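Local coordinates for protein sesquisabinene B synthase 2 (Santalum album, PDB 6A2A) that probably catalyses the metal-dependent cyclisation of farnesyl diphosphate to the sesquiterpene sesquisabinene B, at residues 182-187 with 499-504; 454-459 with 530-535; 460-465 with 491-496. All coordinates share one frame; numbering follows the deposited sequence.

Interaction 1 of 3, residues 182-187 with 499-504; sequences EARTFA and LVRMWW
Arg184 and Arg501 join two helical segments whose backbones stay far apart: the nearest pair of CA atoms, those of these two arginines, is 10.7 Å apart. Both segments are interior turns of longer helices, 178-192 and 489-510, and the backbones themselves do not touch; the two arginines reach toward each other from facing sides and alone make the contact. Arg184 leaves its helix with CG anti to the backbone N (chi1 176°) and stays extended until a bend at chi3 turns its guanidinium across the path of the partner. Arg501 bends at chi3 too; the chains cross at about a right angle and the end groups lie face to face. The result is an offset guanidinium-guanidinium stack, with centres 3.8 Å apart and planes inclined by 13°. NH2 of Arg184 lies over the rim of the opposite group, 3.3 Å from Arg501 NE, and Arg184 NE rests 3.4 Å from Arg501 CD. In a plant terpene synthase this is an interdomain meeting: the first helix belongs to the N-terminal helical domain, the second to the metal-binding domain. NH2 of Arg184 and NE of Arg501 are both donors and form no hydrogen bond, and the like charges probably cost some energy, which the partly solvent-exposed setting is likely to screen. Arg184 also packs on Ser170 of helix 160-170 and on Phe171, whereas other faces of the 499-504 turns are covered by helices 447-462 and 521-535.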
# COMPACT_ATOMS: atom_id res chain seq x y z
N GLU A 182 -29.41 36.76 -21.07
CA GLU A 182 -30.66 37.44 -20.67
C GLU A 182 -31.55 36.43 -19.89
O GLU A 182 -32.23 36.84 -18.89
CB GLU A 182 -31.44 37.91 -21.90
CG GLU A 182 -30.95 39.21 -22.52
CD GLU A 182 -31.34 39.46 -23.99
OE1 GLU A 182 -32.11 38.67 -24.59
OE2 GLU A 182 -30.81 40.44 -24.56
N ALA A 183 -31.62 35.19 -20.36
CA ALA A 183 -32.42 34.13 -19.74
C ALA A 183 -31.93 33.89 -18.32
O ALA A 183 -32.71 33.78 -17.35
CB ALA A 183 -32.32 32.87 -20.53
N ARG A 184 -30.62 33.82 -18.16
CA ARG A 184 -30.06 33.64 -16.81
C ARG A 184 -30.43 34.79 -15.88
O ARG A 184 -30.89 34.56 -14.73
CB ARG A 184 -28.53 33.48 -16.85
CG ARG A 184 -27.90 33.38 -15.47
CD ARG A 184 -26.37 33.41 -15.46
NE ARG A 184 -25.92 34.73 -15.88
CZ ARG A 184 -25.85 35.79 -15.09
NH1 ARG A 184 -26.17 35.69 -13.81
NH2 ARG A 184 -25.43 36.95 -15.57
N THR A 185 -30.26 36.05 -16.30
CA THR A 185 -30.54 37.18 -15.48
C THR A 185 -32.05 37.21 -15.13
O THR A 185 -32.39 37.42 -13.99
CB THR A 185 -30.13 38.49 -16.18
OG1 THR A 185 -28.71 38.44 -16.38
CG2 THR A 185 -30.43 39.73 -15.37
N PHE A 186 -32.88 36.92 -16.10
CA PHE A 186 -34.34 37.01 -15.92
C PHE A 186 -34.78 35.89 -14.96
O PHE A 186 -35.42 36.21 -13.97
CB PHE A 186 -35.05 36.87 -17.25
CG PHE A 186 -36.55 36.78 -17.15
CD1 PHE A 186 -37.30 37.92 -16.96
CD2 PHE A 186 -37.17 35.56 -17.30
CE1 PHE A 186 -38.68 37.84 -16.90
CE2 PHE A 186 -38.55 35.49 -17.27
CZ PHE A 186 -39.29 36.63 -17.07
N ALA A 187 -34.39 34.66 -15.26
CA ALA A 187 -34.83 33.48 -14.46
C ALA A 187 -34.29 33.57 -13.04
O ALA A 187 -35.06 33.26 -12.06
CB ALA A 187 -34.41 32.19 -15.09
N LEU A 499 -16.11 36.39 -14.76
CA LEU A 499 -15.09 35.59 -15.38
C LEU A 499 -15.43 34.11 -15.28
O LEU A 499 -15.08 33.34 -16.20
CB LEU A 499 -13.75 35.88 -14.72
CG LEU A 499 -13.16 37.24 -15.01
CD1 LEU A 499 -11.79 37.38 -14.34
CD2 LEU A 499 -13.06 37.50 -16.51
N VAL A 500 -16.03 33.70 -14.17
CA VAL A 500 -16.43 32.31 -14.03
C VAL A 500 -17.41 31.97 -15.14
O VAL A 500 -17.32 30.91 -15.75
CB VAL A 500 -17.03 32.06 -12.66
CG1 VAL A 500 -17.78 30.76 -12.58
CG2 VAL A 500 -15.96 32.20 -11.59
N ARG A 501 -18.39 32.87 -15.37
CA ARG A 501 -19.39 32.54 -16.40
C ARG A 501 -18.75 32.49 -17.79
O ARG A 501 -19.03 31.58 -18.57
CB ARG A 501 -20.55 33.55 -16.39
CG ARG A 501 -21.36 33.46 -15.11
CD ARG A 501 -22.66 34.28 -15.15
NE ARG A 501 -22.37 35.67 -15.37
CZ ARG A 501 -22.18 36.57 -14.40
NH1 ARG A 501 -22.26 36.23 -13.13
NH2 ARG A 501 -21.92 37.83 -14.72
N MET A 502 -17.84 33.41 -18.05
CA MET A 502 -17.11 33.43 -19.35
C MET A 502 -16.32 32.14 -19.57
O MET A 502 -16.35 31.55 -20.63
CB MET A 502 -16.16 34.64 -19.37
CG MET A 502 -15.35 34.75 -20.66
SD MET A 502 -13.72 33.91 -20.69
CE MET A 502 -12.93 34.84 -19.39
N TRP A 503 -15.51 31.72 -18.60
CA TRP A 503 -14.67 30.53 -18.82
C TRP A 503 -15.52 29.27 -18.92
O TRP A 503 -15.21 28.39 -19.68
CB TRP A 503 -13.61 30.42 -17.72
CG TRP A 503 -12.44 31.34 -17.85
CD1 TRP A 503 -12.09 32.37 -17.03
CD2 TRP A 503 -11.44 31.30 -18.88
NE1 TRP A 503 -10.95 33.00 -17.50
CE2 TRP A 503 -10.54 32.35 -18.62
CE3 TRP A 503 -11.27 30.52 -20.02
CZ2 TRP A 503 -9.45 32.60 -19.44
CZ3 TRP A 503 -10.22 30.81 -20.86
CH2 TRP A 503 -9.31 31.79 -20.54
N TRP A 504 -16.66 29.20 -18.20
CA TRP A 504 -17.59 28.13 -18.43
C TRP A 504 -18.10 28.13 -19.88
O TRP A 504 -18.28 27.08 -20.45
CB TRP A 504 -18.75 28.21 -17.42
CG TRP A 504 -18.65 27.26 -16.26
CD1 TRP A 504 -18.36 27.61 -14.98
CD2 TRP A 504 -18.75 25.84 -16.27
NE1 TRP A 504 -18.33 26.50 -14.19
CE2 TRP A 504 -18.58 25.41 -14.94
CE3 TRP A 504 -19.04 24.87 -17.25
CZ2 TRP A 504 -18.69 24.08 -14.56
CZ3 TRP A 504 -19.11 23.55 -16.87
CH2 TRP A 504 -18.96 23.16 -15.54

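Interaction 2 of 3, residues 454-459 with 530-535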
# COMPACT_ATOMS: atom_id res chain seq x y z
N ILE A 454 -8.04 27.76 -14.58
CA ILE A 454 -8.38 29.13 -14.13
C ILE A 454 -9.68 29.08 -13.33
O ILE A 454 -9.74 29.70 -12.30
CB ILE A 454 -8.46 30.11 -15.32
CG1 ILE A 454 -7.09 30.29 -15.96
CG2 ILE A 454 -9.01 31.44 -14.85
CD1 ILE A 454 -7.08 31.22 -17.14
N LEU A 455 -10.66 28.35 -13.83
CA LEU A 455 -11.94 28.24 -13.09
C LEU A 455 -11.71 27.74 -11.66
O LEU A 455 -12.23 28.35 -10.68
CB LEU A 455 -12.89 27.33 -13.87
CG LEU A 455 -13.65 28.04 -14.98
CD1 LEU A 455 -14.25 27.04 -15.94
CD2 LEU A 455 -14.72 28.95 -14.39
N CYS A 456 -10.93 26.67 -11.49
CA CYS A 456 -10.73 26.11 -10.15
C CYS A 456 -10.12 27.17 -9.21
O CYS A 456 -10.52 27.31 -8.03
CB CYS A 456 -9.87 24.86 -10.23
SG CYS A 456 -10.71 23.46 -11.01
N ARG A 457 -9.15 27.94 -9.75
CA ARG A 457 -8.51 29.00 -9.00
C ARG A 457 -9.48 30.12 -8.66
O ARG A 457 -9.62 30.48 -7.48
CB ARG A 457 -7.29 29.55 -9.75
CG ARG A 457 -6.73 30.83 -9.17
CD ARG A 457 -6.39 30.94 -7.72
NE ARG A 457 -5.38 29.98 -7.28
CZ ARG A 457 -5.06 29.70 -6.04
NH1 ARG A 457 -5.81 30.14 -5.03
NH2 ARG A 457 -4.03 28.89 -5.81
N ILE A 458 -10.21 30.64 -9.61
CA ILE A 458 -11.09 31.76 -9.32
C ILE A 458 -12.23 31.33 -8.40
O ILE A 458 -12.63 32.09 -7.46
CB ILE A 458 -11.61 32.40 -10.61
CG1 ILE A 458 -10.47 33.16 -11.29
CG2 ILE A 458 -12.80 33.27 -10.29
CD1 ILE A 458 -10.88 33.74 -12.64
N ILE A 459 -12.74 30.13 -8.60
CA ILE A 459 -13.81 29.63 -7.76
C ILE A 459 -13.34 29.53 -6.29
O ILE A 459 -14.01 29.95 -5.41
CB ILE A 459 -14.38 28.31 -8.27
CG1 ILE A 459 -15.04 28.54 -9.61
CG2 ILE A 459 -15.35 27.75 -7.27
CD1 ILE A 459 -15.29 27.32 -10.45
N ARG A 530 -16.61 21.49 -11.21
CA ARG A 530 -17.83 21.21 -10.40
C ARG A 530 -17.43 20.94 -8.95
O ARG A 530 -18.08 21.46 -8.02
CB ARG A 530 -18.58 20.04 -11.03
CG ARG A 530 -19.26 20.39 -12.34
CD ARG A 530 -19.60 19.14 -13.14
NE ARG A 530 -20.44 19.55 -14.25
CZ ARG A 530 -20.75 18.78 -15.29
NH1 ARG A 530 -20.22 17.56 -15.43
NH2 ARG A 530 -21.59 19.24 -16.22
N GLY A 531 -16.37 20.15 -8.76
CA GLY A 531 -15.83 19.93 -7.41
C GLY A 531 -15.51 21.25 -6.72
O GLY A 531 -15.80 21.40 -5.54
N SER A 532 -14.88 22.20 -7.42
CA SER A 532 -14.53 23.47 -6.82
C SER A 532 -15.77 24.26 -6.42
O SER A 532 -15.83 24.84 -5.34
CB SER A 532 -13.61 24.28 -7.74
OG SER A 532 -12.41 23.55 -7.91
N HIS A 533 -16.74 24.29 -7.29
CA HIS A 533 -17.97 25.02 -6.97
C HIS A 533 -18.60 24.42 -5.72
O HIS A 533 -19.06 25.19 -4.83
CB HIS A 533 -19.06 24.94 -8.06
CG HIS A 533 -18.84 25.79 -9.27
ND1 HIS A 533 -18.84 27.14 -9.22
CD2 HIS A 533 -18.59 25.44 -10.55
CE1 HIS A 533 -18.67 27.61 -10.43
NE2 HIS A 533 -18.48 26.60 -11.25
N PHE A 534 -18.62 23.09 -5.66
CA PHE A 534 -19.36 22.42 -4.60
C PHE A 534 -18.64 22.59 -3.26
O PHE A 534 -19.32 22.83 -2.22
CB PHE A 534 -19.52 20.94 -4.92
CG PHE A 534 -20.38 20.23 -3.93
CD1 PHE A 534 -21.71 20.59 -3.77
CD2 PHE A 534 -19.87 19.16 -3.24
CE1 PHE A 534 -22.52 19.87 -2.91
CE2 PHE A 534 -20.68 18.45 -2.37
CZ PHE A 534 -22.00 18.81 -2.22
N PHE A 535 -17.32 22.51 -3.27
CA PHE A 535 -16.55 22.49 -2.03
C PHE A 535 -16.13 23.90 -1.57
O PHE A 535 -15.62 24.05 -0.43
CB PHE A 535 -15.36 21.52 -2.12
CG PHE A 535 -15.77 20.09 -1.97
CD1 PHE A 535 -16.28 19.62 -0.76
CD2 PHE A 535 -15.79 19.24 -3.06
CE1 PHE A 535 -16.76 18.33 -0.65
CE2 PHE A 535 -16.25 17.94 -2.95
CZ PHE A 535 -16.70 17.48 -1.74
O HOH W 1 -10.24 24.85 -6.49
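Ser532 faces Cys456 and Ile459 across two nearly parallel helices, whose local axes approach to 9.0 Å and are inclined by 7°, running in the same direction. Its CA lies 5.7 Å from that of Cys456, and its small side chain is consistent with this close approach. OG sits 3.5 Å from Cys456 SG and shares a water with the carbonyl of Cys456; the water donates a hydrogen bond to Cys456 O at 2.9 Å. The same hydroxyl is also hydrogen-bonded to Tyr288 OH and to Val528 O one turn back, so several partners hold this polar atom inside the core. On the carbonyl side, CG2 of Ile459 comes within 3.5 Å of Ser532 O. These are two core helices of the class I terpene synthase α-helical fold, and Ile459 directly precedes Asn460, which binds magnesium in a metal-bound structure of this protein. Next along, His533 starts off to the side of the contact, but its ring swings back with CG anti to the carbonyl carbon (chi1 -76°). CD1 of Ile459 stands over one ring face in a CH-pi contact, 3.5 Å from the centroid and 19° off the normal. Trp217 stacks on the same imidazole, and NE2 is hydrogen-bonded to Trp504 NE1. With an alanine in place of His533, the Trp504 indole N-H would probably lose its acceptor and a gap would open beside Ile459 CD1.

Interaction 3 of 3, residues 460-465 with 491-496; sequences NDLGTS and VAREHI
Arg493 reaches from its helix to the carbonyl groups of Leu462 and Thr464, near the C-terminal end of helix 447-462. From CB the chain runs out extended, and CG passes 4.1 Å from Leu462 CD2. A bend at chi3 (-66°) then turns the guanidinium toward the loop. NE is hydrogen-bonded to Gln489 OE1, a turn earlier in its own helix, which helps fix the rotation of the group. At the tip, NH1 donates to Leu462 O at 3.0 Å in a nearly straight bond (167°), arriving in the carbonyl plane on a lone pair, with the oxygen close to the guanidinium plane. NH2 adds a weak bond to Thr464 O, 3.5 Å long. Tyr538 makes a cation-pi contact with the arginine. Beside the guanidinium bonds, CD2 of Leu462 packs on Ile496 CG2 at 3.7 Å. Thr464 is steadied from within the turn, its OG1 giving a hydrogen bond to Asp461 O at 2.9 Å. Asn460, a magnesium-binding residue although no ion is bound to this chain, opens the sequence NDLGT, which fits the start of the NSE/DTE metal-binding motif of class I terpene synthases; Arg493 thus ties the backbone of this motif to helix 489-510.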
# COMPACT_ATOMS: atom_id res chain seq x y z
N ASN A 460 -12.18 28.95 -6.09
CA ASN A 460 -11.60 28.85 -4.77
C ASN A 460 -11.48 30.25 -4.15
O ASN A 460 -11.87 30.45 -3.06
CB ASN A 460 -10.25 28.17 -4.82
CG ASN A 460 -9.67 27.87 -3.45
OD1 ASN A 460 -9.41 28.72 -2.70
ND2 ASN A 460 -9.43 26.64 -3.20
N ASP A 461 -10.96 31.21 -4.91
CA ASP A 461 -10.79 32.56 -4.40
C ASP A 461 -12.12 33.24 -4.01
O ASP A 461 -12.17 34.01 -3.11
CB ASP A 461 -10.01 33.44 -5.37
CG ASP A 461 -8.52 33.07 -5.48
OD1 ASP A 461 -8.09 32.09 -4.92
OD2 ASP A 461 -7.83 33.79 -6.16
N LEU A 462 -13.16 32.95 -4.74
CA LEU A 462 -14.47 33.51 -4.48
C LEU A 462 -15.07 32.92 -3.24
O LEU A 462 -15.92 33.47 -2.66
CB LEU A 462 -15.43 33.27 -5.64
CG LEU A 462 -15.24 34.14 -6.87
CD1 LEU A 462 -16.01 33.58 -8.02
CD2 LEU A 462 -15.68 35.55 -6.63
N GLY A 463 -14.57 31.79 -2.82
CA GLY A 463 -15.10 31.15 -1.64
C GLY A 463 -14.67 31.71 -0.30
O GLY A 463 -15.16 31.33 0.72
N THR A 464 -13.73 32.62 -0.38
CA THR A 464 -13.16 33.26 0.77
C THR A 464 -14.09 34.28 1.33
O THR A 464 -14.42 35.26 0.70
CB THR A 464 -11.79 33.89 0.46
OG1 THR A 464 -11.96 35.02 -0.39
CG2 THR A 464 -10.93 32.91 -0.23
N SER A 465 -14.49 34.01 2.55
CA SER A 465 -15.36 34.85 3.28
C SER A 465 -14.60 36.08 3.66
O SER A 465 -13.49 35.95 4.17
CB SER A 465 -15.71 34.17 4.60
OG SER A 465 -14.60 34.17 5.47
N VAL A 491 -17.90 45.38 -6.61
CA VAL A 491 -17.73 45.49 -8.03
C VAL A 491 -16.72 44.46 -8.48
O VAL A 491 -16.89 43.85 -9.50
CB VAL A 491 -17.24 46.88 -8.42
CG1 VAL A 491 -16.67 46.89 -9.80
CG2 VAL A 491 -18.38 47.86 -8.33
N ALA A 492 -15.67 44.29 -7.71
CA ALA A 492 -14.64 43.34 -8.04
C ALA A 492 -15.14 41.89 -7.96
O ALA A 492 -14.80 41.10 -8.78
CB ALA A 492 -13.45 43.55 -7.17
N ARG A 493 -15.96 41.58 -6.98
CA ARG A 493 -16.53 40.27 -6.85
C ARG A 493 -17.41 40.00 -8.06
O ARG A 493 -17.37 38.95 -8.62
CB ARG A 493 -17.33 40.12 -5.56
CG ARG A 493 -17.96 38.77 -5.35
CD ARG A 493 -18.50 38.49 -3.95
NE ARG A 493 -17.47 38.42 -2.94
CZ ARG A 493 -16.88 37.30 -2.57
NH1 ARG A 493 -17.22 36.17 -3.09
NH2 ARG A 493 -15.95 37.32 -1.67
N GLU A 494 -18.20 40.99 -8.44
CA GLU A 494 -19.07 40.85 -9.62
C GLU A 494 -18.23 40.59 -10.87
O GLU A 494 -18.62 39.77 -11.72
CB GLU A 494 -19.99 42.06 -9.80
CG GLU A 494 -21.14 42.05 -8.81
CD GLU A 494 -22.10 43.23 -8.82
OE1 GLU A 494 -21.74 44.32 -9.36
OE2 GLU A 494 -23.21 43.08 -8.26
N HIS A 495 -17.11 41.30 -10.98
CA HIS A 495 -16.20 41.08 -12.11
C HIS A 495 -15.68 39.61 -12.11
O HIS A 495 -15.72 38.93 -13.12
CB HIS A 495 -15.02 42.06 -12.05
CG HIS A 495 -14.13 41.92 -13.23
ND1 HIS A 495 -14.48 42.43 -14.46
CD2 HIS A 495 -12.97 41.27 -13.41
CE1 HIS A 495 -13.56 42.12 -15.35
NE2 HIS A 495 -12.60 41.43 -14.72
N ILE A 496 -15.30 39.12 -10.95
CA ILE A 496 -14.70 37.75 -10.89
C ILE A 496 -15.77 36.70 -11.20
O ILE A 496 -15.56 35.74 -11.98
CB ILE A 496 -13.98 37.53 -9.55
CG1 ILE A 496 -12.87 38.56 -9.25
CG2 ILE A 496 -13.46 36.11 -9.54
CD1 ILE A 496 -11.86 38.76 -10.36

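How the interactions relate
Helix 489-510 joins all three sites: its 491-496 turns serve interaction 3, its 499-504 turns serve interaction 1, and Trp504 NE1 lies 2.9 Å from His533 NE2 of interaction 2. Val500, between the two arginine sites, packs through CG2 on Ile458 CG2 (3.6 Å) and Leu462 CD1 (3.8 Å), joining the helix of Arg501 to the helix that carries interactions 2 and 3. That helix, 447-462, leads into the metal site, which holds no ion here. Interaction 3 contains Asn460, and Ile459 in interaction 2 is about 5 Å from Asn460, side chain to side chain. Across the active site, the magnesium-binding residue Asp316 lies about 11 Å from Thr464, side chain to side chain. Interaction 1 is remote from these residues.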